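PDB 7CPX: lovastatin nonaketide synthase, polyketide synthase component from Aspergillus terreus, which assembles the nonaketide dihydromonacolin L from malonyl-CoA during lovastatin biosynthesis, acting as a homodimeric megasynthase together with the partner protein LovC. Local coordinates for residues 472-477 / 886-891; 521-526 / 893-898; 557-562 / 844-849; 639-644 / 906-911. The protein carries 2 engineered substitutions. One frame throughout, in Å; residues are numbered along the deposited sequence.

Contact 1. Residues 472-477 / 886-891; sequences SLPLVL and SFSRAL
P474 and S888 meet where the small three-stranded antiparallel sheet, consistent with the linker domain between ketosynthase and acyltransferase in related synthases, rests on helix 883-898 of the malonyl transacylase side. Residues 472-474 lead into the edge strand 475-479, and it is this lead-in rather than the strand that touches the helix: the backbones come nearest at P474 and S888, whose CA atoms are 5.1 Å apart. The proline ring is the central surface. S888 carries its hydroxyl anti to its own backbone N (chi1 177°), which lays OG against the proline, 3.3 Å from P474 CA and 3.4 Å from P474 CB. P474 N is also close, but as a tertiary amide nitrogen it has no hydrogen to share, so this is a van der Waals meeting. Farther round the ring, P474 CG lies 3.6 Å from the carbonyl oxygen S888 O. One turn along the helix, L891 continues the surface, its CB lying 3.8 Å from P474 CD, with the two side chains crossing at about a right angle. L473 begins by pointing its CB away from the helix, yet its two torsions (chi1 -75°, chi2 -57°) fold the chain back so that one methyl returns to the interface. The same leucine also packs on L512 of helix 504-513 and on F908 of helix 905-911, so it fills a junction of three helices. Its return to helix 883-898 is made by L473 CD1, which stands 3.6 Å from L891 CD1.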
loop_
_atom_site.group_PDB
_atom_site.type_symbol
_atom_site.label_atom_id
_atom_site.label_comp_id
_atom_site.label_asym_id
_atom_site.label_seq_id
_atom_site.Cartn_x
_atom_site.Cartn_y
_atom_site.Cartn_z
ATOM N N SER A 472 -26.794 -19.076 63.088
ATOM C CA SER A 472 -26.281 -19.381 61.762
ATOM C C SER A 472 -24.936 -18.694 61.581
ATOM O O SER A 472 -24.630 -17.700 62.245
ATOM C CB SER A 472 -27.256 -18.941 60.664
ATOM O OG SER A 472 -27.425 -17.533 60.669
ATOM N N LEU A 473 -24.136 -19.240 60.671
ATOM C CA LEU A 473 -22.840 -18.655 60.382
ATOM C C LEU A 473 -23.012 -17.318 59.664
ATOM O O LEU A 473 -24.034 -17.077 59.016
ATOM C CB LEU A 473 -22.005 -19.592 59.514
ATOM C CG LEU A 473 -21.387 -20.828 60.171
ATOM C CD1 LEU A 473 -20.496 -20.437 61.337
ATOM C CD2 LEU A 473 -22.462 -21.799 60.617
ATOM N N PRO A 474 -22.027 -16.426 59.767
ATOM C CA PRO A 474 -22.095 -15.179 59.002
ATOM C C PRO A 474 -22.017 -15.449 57.509
ATOM O O PRO A 474 -21.357 -16.390 57.061
ATOM C CB PRO A 474 -20.878 -14.390 59.497
ATOM C CG PRO A 474 -19.931 -15.429 59.979
ATOM C CD PRO A 474 -20.777 -16.533 60.539
ATOM N N LEU A 475 -22.701 -14.610 56.737
ATOM C CA LEU A 475 -22.682 -14.707 55.281
ATOM C C LEU A 475 -21.437 -13.980 54.792
ATOM O O LEU A 475 -21.379 -12.751 54.801
ATOM C CB LEU A 475 -23.960 -14.118 54.693
ATOM C CG LEU A 475 -24.143 -14.202 53.178
ATOM C CD1 LEU A 475 -25.619 -14.171 52.821
ATOM C CD2 LEU A 475 -23.407 -13.076 52.469
ATOM N N VAL A 476 -20.433 -14.738 54.374
ATOM C CA VAL A 476 -19.114 -14.197 54.064
ATOM C C VAL A 476 -18.964 -14.063 52.557
ATOM O O VAL A 476 -19.323 -14.971 51.797
ATOM C CB VAL A 476 -18.000 -15.084 54.650
ATOM C CG1 VAL A 476 -18.159 -15.201 56.152
ATOM C CG2 VAL A 476 -18.005 -16.458 53.997
ATOM N N LEU A 477 -18.434 -12.922 52.123
ATOM C CA LEU A 477 -18.144 -12.666 50.723
ATOM C C LEU A 477 -16.736 -12.103 50.609
ATOM O O LEU A 477 -16.245 -11.424 51.516
ATOM C CB LEU A 477 -19.154 -11.690 50.115
ATOM C CG LEU A 477 -20.615 -12.130 50.213
ATOM C CD1 LEU A 477 -21.544 -10.995 49.832
ATOM C CD2 LEU A 477 -20.869 -13.340 49.336
ATOM N N SER A 886 -24.990 -11.361 67.555
ATOM C CA SER A 886 -23.735 -11.051 68.233
ATOM C C SER A 886 -22.674 -12.106 67.935
ATOM O O SER A 886 -21.541 -11.781 67.554
ATOM C CB SER A 886 -23.973 -10.938 69.738
ATOM O OG SER A 886 -24.967 -9.971 70.026
ATOM N N PHE A 887 -23.023 -13.383 68.106
ATOM C CA PHE A 887 -22.046 -14.440 67.863
ATOM C C PHE A 887 -21.666 -14.512 66.388
ATOM O O PHE A 887 -20.492 -14.725 66.049
ATOM C CB PHE A 887 -22.593 -15.782 68.343
ATOM C CG PHE A 887 -21.640 -16.922 68.152
ATOM C CD1 PHE A 887 -20.609 -17.139 69.050
ATOM C CD2 PHE A 887 -21.768 -17.774 67.070
ATOM C CE1 PHE A 887 -19.727 -18.187 68.874
ATOM C CE2 PHE A 887 -20.892 -18.821 66.889
ATOM C CZ PHE A 887 -19.869 -19.029 67.791
ATOM N N SER A 888 -22.642 -14.340 65.495
ATOM C CA SER A 888 -22.342 -14.344 64.071
ATOM C C SER A 888 -21.455 -13.168 63.691
ATOM O O SER A 888 -20.619 -13.297 62.797
ATOM C CB SER A 888 -23.637 -14.318 63.263
ATOM O OG SER A 888 -23.371 -14.253 61.873
ATOM N N ARG A 889 -21.604 -12.028 64.366
ATOM C CA ARG A 889 -20.732 -10.890 64.102
ATOM C C ARG A 889 -19.327 -11.149 64.622
ATOM O O ARG A 889 -18.342 -10.713 64.015
ATOM C CB ARG A 889 -21.315 -9.627 64.734
ATOM C CG ARG A 889 -20.520 -8.365 64.440
ATOM C CD ARG A 889 -21.175 -7.133 65.045
ATOM N NE ARG A 889 -22.541 -6.942 64.568
ATOM C CZ ARG A 889 -23.629 -7.371 65.195
ATOM N NH1 ARG A 889 -23.557 -8.028 66.342
ATOM N NH2 ARG A 889 -24.822 -7.138 64.656
ATOM N N ALA A 890 -19.209 -11.854 65.748
ATOM C CA ALA A 890 -17.886 -12.251 66.217
ATOM C C ALA A 890 -17.199 -13.148 65.193
ATOM O O ALA A 890 -16.030 -12.938 64.840
ATOM C CB ALA A 890 -17.996 -12.962 67.566
ATOM N N LEU A 891 -17.924 -14.149 64.690
ATOM C CA LEU A 891 -17.361 -15.019 63.662
ATOM C C LEU A 891 -17.061 -14.236 62.389
ATOM O O LEU A 891 -16.083 -14.518 61.690
ATOM C CB LEU A 891 -18.315 -16.175 63.364
ATOM C CG LEU A 891 -18.474 -17.235 64.455
ATOM C CD1 LEU A 891 -19.418 -18.329 63.986
ATOM C CD2 LEU A 891 -17.129 -17.825 64.850
#

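Contact 2. Residues 521-526 / 893-898; sequences RRAIVG and YLWERF
A523 N and E896 OE2 join strand 521-524 to helix 893-898 by a weak hydrogen bond: its N-H...O angle is 116°, and its modelled length of 2.5 Å is doubtful at this resolution. R522 approaches the same oxygen: its side chain runs beside that of E896, and R522 NE lies 3.9 Å from E896 OE2, a long salt bridge. The arginine is held more firmly by other oxygens. R522 NE donates to A523 O at 3.1 Å, from above the carbonyl plane, and R522 NH1 bonds I544 O. Around this polar centre the packing is mixed. R521 passes obliquely by W895, its CD over one face of the indole and its CB 3.6 Å from W895 CZ3. With CG beside the backbone N (chi1 -61°) and the chain extended onward to NE, R521 CD lies 3.3 Å from E896 O; that oxygen's hydrogen bond is with S546 OG. The two short axes run almost exactly opposite (171°), 7.7 Å apart. Strand 520-524 is the middle of its three-stranded antiparallel sheet, between strands 475-479 and 546-547; I524 packs on helix 529-542, while helix 883-898 carries Y893 and L894 onto strand 844-848.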
loop_
_atom_site.group_PDB
_atom_site.type_symbol
_atom_site.label_atom_id
_atom_site.label_comp_id
_atom_site.label_asym_id
_atom_site.label_seq_id
_atom_site.Cartn_x
_atom_site.Cartn_y
_atom_site.Cartn_z
ATOM N N ARG A 521 -12.548 -8.504 51.884
ATOM C CA ARG A 521 -13.480 -9.362 52.596
ATOM C C ARG A 521 -14.608 -8.536 53.193
ATOM O O ARG A 521 -14.416 -7.382 53.586
ATOM C CB ARG A 521 -12.779 -10.130 53.720
ATOM C CG ARG A 521 -11.668 -11.056 53.269
ATOM C CD ARG A 521 -10.896 -11.585 54.467
ATOM N NE ARG A 521 -9.889 -12.571 54.095
ATOM C CZ ARG A 521 -8.669 -12.275 53.670
ATOM N NH1 ARG A 521 -8.271 -11.022 53.525
ATOM N NH2 ARG A 521 -7.827 -13.261 53.379
ATOM N N ARG A 522 -15.791 -9.141 53.259
ATOM C CA ARG A 522 -16.896 -8.594 54.026
ATOM C C ARG A 522 -17.712 -9.748 54.583
ATOM O O ARG A 522 -17.723 -10.849 54.027
ATOM C CB ARG A 522 -17.787 -7.667 53.184
ATOM C CG ARG A 522 -18.985 -7.083 53.936
ATOM C CD ARG A 522 -18.565 -6.274 55.163
ATOM N NE ARG A 522 -19.687 -5.986 56.048
ATOM C CZ ARG A 522 -20.344 -4.834 56.096
ATOM N NH1 ARG A 522 -20.022 -3.816 55.315
ATOM N NH2 ARG A 522 -21.352 -4.699 56.953
ATOM N N ALA A 523 -18.378 -9.489 55.701
ATOM C CA ALA A 523 -19.206 -10.484 56.361
ATOM C C ALA A 523 -20.507 -9.832 56.795
ATOM O O ALA A 523 -20.506 -8.696 57.280
ATOM C CB ALA A 523 -18.479 -11.095 57.557
ATOM N N ILE A 524 -21.607 -10.555 56.623
ATOM C CA ILE A 524 -22.946 -10.061 56.898
ATOM C C ILE A 524 -23.533 -10.890 58.030
ATOM O O ILE A 524 -23.370 -12.115 58.066
ATOM C CB ILE A 524 -23.834 -10.137 55.641
ATOM C CG1 ILE A 524 -23.111 -9.530 54.436
ATOM C CG2 ILE A 524 -25.148 -9.436 55.881
ATOM C CD1 ILE A 524 -22.681 -8.089 54.623
ATOM N N VAL A 525 -24.215 -10.219 58.952
ATOM C CA VAL A 525 -24.758 -10.844 60.151
ATOM C C VAL A 525 -26.275 -10.847 60.045
ATOM O O VAL A 525 -26.890 -9.797 59.827
ATOM C CB VAL A 525 -24.295 -10.112 61.423
ATOM C CG1 VAL A 525 -24.957 -10.703 62.651
ATOM C CG2 VAL A 525 -22.784 -10.188 61.549
ATOM N N GLY A 526 -26.873 -12.025 60.201
ATOM C CA GLY A 526 -28.314 -12.155 60.154
ATOM C C GLY A 526 -28.787 -13.554 60.490
ATOM O O GLY A 526 -28.258 -14.539 59.965
ATOM N N TYR A 893 -16.144 -11.047 62.195
ATOM C CA TYR A 893 -14.892 -10.335 62.421
ATOM C C TYR A 893 -13.708 -11.285 62.305
ATOM O O TYR A 893 -12.703 -10.967 61.652
ATOM C CB TYR A 893 -14.921 -9.672 63.798
ATOM C CG TYR A 893 -13.891 -8.584 63.990
ATOM C CD1 TYR A 893 -12.539 -8.883 64.043
ATOM C CD2 TYR A 893 -14.274 -7.258 64.135
ATOM C CE1 TYR A 893 -11.599 -7.896 64.225
ATOM C CE2 TYR A 893 -13.336 -6.261 64.317
ATOM C CZ TYR A 893 -11.999 -6.585 64.361
ATOM O OH TYR A 893 -11.058 -5.598 64.543
ATOM N N LEU A 894 -13.822 -12.468 62.913
ATOM C CA LEU A 894 -12.751 -13.455 62.815
ATOM C C LEU A 894 -12.443 -13.789 61.361
ATOM O O LEU A 894 -11.273 -13.859 60.963
ATOM C CB LEU A 894 -13.139 -14.719 63.579
ATOM C CG LEU A 894 -12.939 -14.688 65.092
ATOM C CD1 LEU A 894 -13.780 -15.764 65.755
ATOM C CD2 LEU A 894 -11.470 -14.876 65.430
ATOM N N TRP A 895 -13.484 -14.008 60.557
ATOM C CA TRP A 895 -13.280 -14.357 59.157
ATOM C C TRP A 895 -12.672 -13.193 58.387
ATOM O O TRP A 895 -11.660 -13.355 57.700
ATOM C CB TRP A 895 -14.602 -14.789 58.526
ATOM C CG TRP A 895 -14.458 -15.257 57.116
ATOM C CD1 TRP A 895 -14.091 -16.500 56.701
ATOM C CD2 TRP A 895 -14.676 -14.485 55.930
ATOM N NE1 TRP A 895 -14.066 -16.554 55.329
ATOM C CE2 TRP A 895 -14.422 -15.329 54.832
ATOM C CE3 TRP A 895 -15.061 -13.164 55.691
ATOM C CZ2 TRP A 895 -14.542 -14.894 53.515
ATOM C CZ3 TRP A 895 -15.179 -12.735 54.384
ATOM C CH2 TRP A 895 -14.920 -13.596 53.313
ATOM N N GLU A 896 -13.261 -12.003 58.512
ATOM C CA GLU A 896 -12.732 -10.845 57.804
ATOM C C GLU A 896 -11.279 -10.590 58.170
ATOM O O GLU A 896 -10.536 -9.996 57.380
ATOM C CB GLU A 896 -13.577 -9.608 58.109
ATOM C CG GLU A 896 -14.985 -9.664 57.545
ATOM C CD GLU A 896 -15.790 -8.422 57.870
ATOM O OE1 GLU A 896 -15.269 -7.544 58.588
ATOM O OE2 GLU A 896 -16.946 -8.324 57.406
ATOM N N ARG A 897 -10.853 -11.027 59.354
ATOM C CA ARG A 897 -9.471 -10.810 59.759
ATOM C C ARG A 897 -8.526 -11.909 59.281
ATOM O O ARG A 897 -7.408 -11.603 58.852
ATOM C CB ARG A 897 -9.386 -10.678 61.281
ATOM C CG ARG A 897 -9.216 -9.244 61.761
ATOM C CD ARG A 897 -10.311 -8.325 61.227
ATOM N NE ARG A 897 -10.014 -6.921 61.482
ATOM C CZ ARG A 897 -10.814 -5.916 61.153
ATOM N NH1 ARG A 897 -11.986 -6.125 60.577
ATOM N NH2 ARG A 897 -10.428 -4.670 61.408
ATOM N N PHE A 898 -8.932 -13.176 59.340
ATOM C CA PHE A 898 -8.010 -14.274 59.052
ATOM C C PHE A 898 -8.652 -15.336 58.169
ATOM O O PHE A 898 -8.538 -16.535 58.436
ATOM C CB PHE A 898 -7.498 -14.905 60.344
ATOM C CG PHE A 898 -7.151 -13.908 61.406
ATOM C CD1 PHE A 898 -6.061 -13.070 61.259
ATOM C CD2 PHE A 898 -7.916 -13.811 62.554
ATOM C CE1 PHE A 898 -5.741 -12.150 62.237
ATOM C CE2 PHE A 898 -7.602 -12.898 63.535
ATOM C CZ PHE A 898 -6.513 -12.065 63.378
#

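Contact 3. Residues 557-562 / 844-849; sequences PSVLGI and IGIEVG
V559 and I846 interlock on one face of the parallel five-stranded sheet at the core of the malonyl transacylase, the alpha/beta-hydrolase-like part of this acyltransferase fold. From CB outward, the valine meets strand 844-848 as follows. V559 CB faces I844 CG2 at 3.6 Å. The branch that carries the contact is CG2: chi1 of 70° puts CG1 between N and the carbonyl carbon and swings CG2 to the far side of the backbone N. V559 CG2 thereby reaches 3.4 Å from I846 CG1, with I846 CD1 close beside it, and also borders I844 CG2. One methyl thus touches both I844 and I846. Beneath it, strands 558-562 and 844-848 run parallel, their short axes 30° apart, in the ladder V559-I844, L560-G845, G561-I846 and I562-E847. I844 N donates to S558 O at 3.0 Å, nearly along the C=O axis, and L560 N returns a bond to I844 O at 2.9 Å. The pattern repeats with I846 N to L560 O and I562 N to I846 O, both bonds at 2.9 Å. On the other face, I562 lies beside G845 and packs on Y873 and L854; E847, on the same face as I562, is extended beyond CG, its OE2 accepting from L854 N and its OE1 more weakly from Y873 OH. At the end of the ladder E847 is the centre of an inverse gamma turn, and V848 N makes two weak bonds, one to I562 O at 2.8 Å and one to I846 O at 3.1 Å.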
loop_
_atom_site.group_PDB
_atom_site.type_symbol
_atom_site.label_atom_id
_atom_site.label_comp_id
_atom_site.label_asym_id
_atom_site.label_seq_id
_atom_site.Cartn_x
_atom_site.Cartn_y
_atom_site.Cartn_z
ATOM N N PRO A 557 -5.327 -18.379 63.602
ATOM C CA PRO A 557 -6.450 -18.595 64.526
ATOM C C PRO A 557 -6.155 -18.278 65.986
ATOM O O PRO A 557 -6.956 -18.654 66.847
ATOM C CB PRO A 557 -6.722 -20.095 64.354
ATOM C CG PRO A 557 -5.378 -20.672 64.098
ATOM C CD PRO A 557 -4.616 -19.637 63.306
ATOM N N SER A 558 -5.047 -17.605 66.290
ATOM C CA SER A 558 -4.649 -17.371 67.673
ATOM C C SER A 558 -5.471 -16.233 68.270
ATOM O O SER A 558 -5.368 -15.078 67.832
ATOM C CB SER A 558 -3.156 -17.059 67.750
ATOM O OG SER A 558 -2.806 -16.030 66.844
ATOM N N VAL A 559 -6.277 -16.562 69.279
ATOM C CA VAL A 559 -7.140 -15.596 69.942
ATOM C C VAL A 559 -6.854 -15.611 71.437
ATOM O O VAL A 559 -6.466 -16.634 72.009
ATOM C CB VAL A 559 -8.637 -15.882 69.688
ATOM C CG1 VAL A 559 -9.072 -17.139 70.420
ATOM C CG2 VAL A 559 -9.485 -14.694 70.111
ATOM N N LEU A 560 -7.049 -14.456 72.062
ATOM C CA LEU A 560 -6.934 -14.292 73.505
ATOM C C LEU A 560 -8.333 -14.129 74.083
ATOM O O LEU A 560 -9.059 -13.203 73.707
ATOM C CB LEU A 560 -6.061 -13.085 73.851
ATOM C CG LEU A 560 -6.115 -12.595 75.300
ATOM C CD1 LEU A 560 -5.759 -13.711 76.265
ATOM C CD2 LEU A 560 -5.191 -11.404 75.494
ATOM N N GLY A 561 -8.705 -15.023 74.993
ATOM C CA GLY A 561 -10.026 -14.983 75.588
ATOM C C GLY A 561 -10.099 -14.085 76.804
ATOM O O GLY A 561 -9.639 -14.458 77.888
ATOM N N ILE A 562 -10.670 -12.895 76.637
ATOM C CA ILE A 562 -10.860 -11.946 77.726
ATOM C C ILE A 562 -12.278 -12.123 78.244
ATOM O O ILE A 562 -13.245 -11.906 77.508
ATOM C CB ILE A 562 -10.614 -10.505 77.256
ATOM C CG1 ILE A 562 -9.154 -10.342 76.835
ATOM C CG2 ILE A 562 -10.996 -9.515 78.343
ATOM C CD1 ILE A 562 -8.970 -10.155 75.345
ATOM N N ILE A 844 -5.511 -12.131 67.563
ATOM C CA ILE A 844 -6.783 -11.480 67.849
ATOM C C ILE A 844 -7.136 -11.692 69.318
ATOM O O ILE A 844 -6.542 -12.515 70.012
ATOM C CB ILE A 844 -7.906 -11.996 66.921
ATOM C CG1 ILE A 844 -9.232 -11.281 67.198
ATOM C CG2 ILE A 844 -8.063 -13.504 67.058
ATOM C CD1 ILE A 844 -10.245 -11.436 66.089
ATOM N N GLY A 845 -8.087 -10.906 69.793
ATOM C CA GLY A 845 -8.653 -11.106 71.117
ATOM C C GLY A 845 -10.160 -11.009 71.069
ATOM O O GLY A 845 -10.718 -10.179 70.352
ATOM N N ILE A 846 -10.816 -11.875 71.836
ATOM C CA ILE A 846 -12.271 -11.950 71.886
ATOM C C ILE A 846 -12.713 -11.704 73.319
ATOM O O ILE A 846 -12.247 -12.381 74.246
ATOM C CB ILE A 846 -12.795 -13.302 71.381
ATOM C CG1 ILE A 846 -12.630 -13.399 69.864
ATOM C CG2 ILE A 846 -14.256 -13.482 71.767
ATOM C CD1 ILE A 846 -12.814 -14.797 69.320
ATOM N N GLU A 847 -13.617 -10.742 73.497
ATOM C CA GLU A 847 -14.241 -10.474 74.789
ATOM C C GLU A 847 -15.403 -11.444 74.952
ATOM O O GLU A 847 -16.553 -11.139 74.635
ATOM C CB GLU A 847 -14.703 -9.027 74.883
ATOM C CG GLU A 847 -15.362 -8.674 76.208
ATOM C CD GLU A 847 -15.623 -7.189 76.355
ATOM O OE1 GLU A 847 -15.093 -6.406 75.539
ATOM O OE2 GLU A 847 -16.358 -6.802 77.287
ATOM N N VAL A 848 -15.090 -12.632 75.465
ATOM C CA VAL A 848 -16.113 -13.646 75.684
ATOM C C VAL A 848 -17.111 -13.117 76.702
ATOM O O VAL A 848 -16.742 -12.760 77.828
ATOM C CB VAL A 848 -15.482 -14.961 76.156
ATOM C CG1 VAL A 848 -16.536 -16.054 76.242
ATOM C CG2 VAL A 848 -14.348 -15.376 75.230
ATOM N N GLY A 849 -18.374 -13.061 76.311
ATOM C CA GLY A 849 -19.435 -12.651 77.213
ATOM C C GLY A 849 -19.962 -11.264 76.874
ATOM O O GLY A 849 -20.316 -10.989 75.729
#

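Contact 4. Residues 639-644 / 906-911; sequences VRLLEA and DEFMRA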
loop_
_atom_site.group_PDB
_atom_site.type_symbol
_atom_site.label_atom_id
_atom_site.label_comp_id
_atom_site.label_asym_id
_atom_site.label_seq_id
_atom_site.Cartn_x
_atom_site.Cartn_y
_atom_site.Cartn_z
ATOM N N VAL A 639 -17.783 -19.754 74.881
ATOM C CA VAL A 639 -16.488 -20.392 74.669
ATOM C C VAL A 639 -16.671 -21.795 74.102
ATOM O O VAL A 639 -15.869 -22.250 73.280
ATOM C CB VAL A 639 -15.667 -20.401 75.973
ATOM C CG1 VAL A 639 -16.297 -21.312 77.005
ATOM C CG2 VAL A 639 -14.225 -20.815 75.696
ATOM N N ARG A 640 -17.717 -22.508 74.529
ATOM C CA ARG A 640 -17.992 -23.814 73.940
ATOM C C ARG A 640 -18.320 -23.684 72.460
ATOM O O ARG A 640 -17.874 -24.499 71.644
ATOM C CB ARG A 640 -19.135 -24.504 74.684
ATOM C CG ARG A 640 -18.729 -25.095 76.023
ATOM C CD ARG A 640 -19.755 -26.097 76.530
ATOM N NE ARG A 640 -19.858 -27.262 75.657
ATOM C CZ ARG A 640 -20.604 -28.329 75.910
ATOM N NH1 ARG A 640 -21.330 -28.420 77.013
ATOM N NH2 ARG A 640 -20.622 -29.331 75.036
ATOM N N LEU A 641 -19.102 -22.668 72.091
ATOM C CA LEU A 641 -19.389 -22.437 70.680
ATOM C C LEU A 641 -18.116 -22.114 69.909
ATOM O O LEU A 641 -17.904 -22.622 68.801
ATOM C CB LEU A 641 -20.402 -21.303 70.530
ATOM C CG LEU A 641 -21.824 -21.593 71.012
ATOM C CD1 LEU A 641 -22.634 -20.310 71.065
ATOM C CD2 LEU A 641 -22.500 -22.613 70.110
ATOM N N LEU A 642 -17.256 -21.270 70.480
ATOM C CA LEU A 642 -16.015 -20.905 69.803
ATOM C C LEU A 642 -15.120 -22.121 69.606
ATOM O O LEU A 642 -14.519 -22.293 68.538
ATOM C CB LEU A 642 -15.291 -19.820 70.599
ATOM C CG LEU A 642 -16.032 -18.483 70.674
ATOM C CD1 LEU A 642 -15.456 -17.596 71.764
ATOM C CD2 LEU A 642 -15.986 -17.768 69.334
ATOM N N GLU A 643 -15.015 -22.976 70.625
ATOM C CA GLU A 643 -14.234 -24.200 70.485
ATOM C C GLU A 643 -14.867 -25.148 69.477
ATOM O O GLU A 643 -14.152 -25.868 68.771
ATOM C CB GLU A 643 -14.083 -24.887 71.841
ATOM C CG GLU A 643 -13.222 -24.116 72.827
ATOM C CD GLU A 643 -13.060 -24.837 74.151
ATOM O OE1 GLU A 643 -13.681 -25.905 74.327
ATOM O OE2 GLU A 643 -12.311 -24.334 75.015
ATOM N N ALA A 644 -16.200 -25.165 69.396
ATOM C CA ALA A 644 -16.863 -25.947 68.359
ATOM C C ALA A 644 -16.434 -25.490 66.974
ATOM O O ALA A 644 -16.361 -26.302 66.044
ATOM C CB ALA A 644 -18.380 -25.840 68.507
ATOM N N ASP A 906 -17.224 -26.145 59.198
ATOM C CA ASP A 906 -17.699 -27.521 59.110
ATOM C C ASP A 906 -17.835 -28.135 60.495
ATOM O O ASP A 906 -18.862 -28.737 60.824
ATOM C CB ASP A 906 -16.749 -28.348 58.243
ATOM C CG ASP A 906 -17.246 -29.763 58.018
ATOM O OD1 ASP A 906 -18.374 -30.077 58.452
ATOM O OD2 ASP A 906 -16.506 -30.564 57.409
ATOM N N GLU A 907 -16.811 -27.973 61.335
ATOM C CA GLU A 907 -16.891 -28.492 62.696
ATOM C C GLU A 907 -17.955 -27.758 63.502
ATOM O O GLU A 907 -18.659 -28.368 64.319
ATOM C CB GLU A 907 -15.529 -28.378 63.378
ATOM C CG GLU A 907 -14.413 -29.136 62.675
ATOM C CD GLU A 907 -14.630 -30.637 62.681
ATOM O OE1 GLU A 907 -15.536 -31.108 63.400
ATOM O OE2 GLU A 907 -13.892 -31.347 61.965
ATOM N N PHE A 908 -18.086 -26.448 63.289
ATOM C CA PHE A 908 -19.078 -25.673 64.028
ATOM C C PHE A 908 -20.484 -26.192 63.758
ATOM O O PHE A 908 -21.285 -26.363 64.684
ATOM C CB PHE A 908 -18.969 -24.196 63.655
ATOM C CG PHE A 908 -19.999 -23.329 64.317
ATOM C CD1 PHE A 908 -19.775 -22.810 65.579
ATOM C CD2 PHE A 908 -21.190 -23.034 63.677
ATOM C CE1 PHE A 908 -20.721 -22.014 66.192
ATOM C CE2 PHE A 908 -22.140 -22.238 64.285
ATOM C CZ PHE A 908 -21.905 -21.727 65.544
ATOM N N MET A 909 -20.803 -26.452 62.489
ATOM C CA MET A 909 -22.101 -27.020 62.152
ATOM C C MET A 909 -22.189 -28.500 62.487
ATOM O O MET A 909 -23.297 -29.032 62.606
ATOM C CB MET A 909 -22.402 -26.801 60.669
ATOM C CG MET A 909 -22.634 -25.343 60.309
ATOM S SD MET A 909 -24.020 -24.601 61.199
ATOM C CE MET A 909 -25.415 -25.459 60.474
ATOM N N ARG A 910 -21.049 -29.178 62.634
ATOM C CA ARG A 910 -21.065 -30.519 63.202
ATOM C C ARG A 910 -21.572 -30.481 64.636
ATOM O O ARG A 910 -22.348 -31.347 65.056
ATOM C CB ARG A 910 -19.664 -31.127 63.143
ATOM C CG ARG A 910 -19.634 -32.645 63.233
ATOM C CD ARG A 910 -20.127 -33.286 61.946
ATOM N NE ARG A 910 -19.320 -32.889 60.799
ATOM C CZ ARG A 910 -19.631 -33.147 59.535
ATOM N NH1 ARG A 910 -20.737 -33.797 59.214
ATOM N NH2 ARG A 910 -18.811 -32.738 58.570
ATOM N N ALA A 911 -21.141 -29.476 65.400
ATOM C CA ALA A 911 -21.634 -29.303 66.761
ATOM C C ALA A 911 -23.011 -28.649 66.769
ATOM O O ALA A 911 -23.949 -29.166 67.385
ATOM C CB ALA A 911 -20.643 -28.470 67.575
#
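A644 and A911 meet methyl to methyl, A644 CB 3.6 Å from A911 CB, where the C-terminal turn of helix 624-644 passes helix 905-911. The first shell is completed by the last carbonyl of 639-644. A644 O lies over the backbone of the second helix, 3.5 Å from E907 CB and 3.4 Å from F908 CA, the latter a CA-H...O contact. F908 N is also near this oxygen, but the angle is too poor for a hydrogen bond; A644 O instead accepts one from R646 NH1. F908 supplies the aromatic part. Its chi1 of 177° sends CG out opposite the backbone N, and the ring presents an edge to L641 O, which lies in the ring plane 3.7 Å from F908 CD1. L641 CD2 is a looser neighbour, 4.3 Å from F908 CE1. A second shell positions these groups: the F908 ring meets that of F887 with the planes about 20° apart, Y583 of helix 582-596 packs on both L641 and A911, and D904 OD1 accepts from E907 N at the start of helix 905-911. The short axes approach to 8.9 Å and are inclined at 129°, an oblique helix crossing in which A644 packs on A911 and F908; helix 905-911 probably belongs to the linker that, in related synthases, follows the acyltransferase and runs back across its surface, here packed on a helix of the transacylase itself.

How the contacts relate
Helix 883-898 ties the set together. Contacts 1 and 2, with centres 6 Å apart, use successive parts of it, contact 1 against the residues leading into strand 475-479 and contact 2 against strand 520-524, neighbours in one sheet joined by probable hydrogen bonds such as L475 O to I524 N at 2.9 Å. The same helix reaches the transacylase core at contact 3, where F898 CE2 lies 3.5 Å from I844 CB. Contact 4 adjoins contact 1 through L473 CD2, 3.5 Å from F908 CD2, and borders contact 3 loosely through L642 and V848. All four lie away from the annotated active sites and the NADP pocket; the side chain of I562 in contact 3 comes near, without touching, a possible nucleophile elbow.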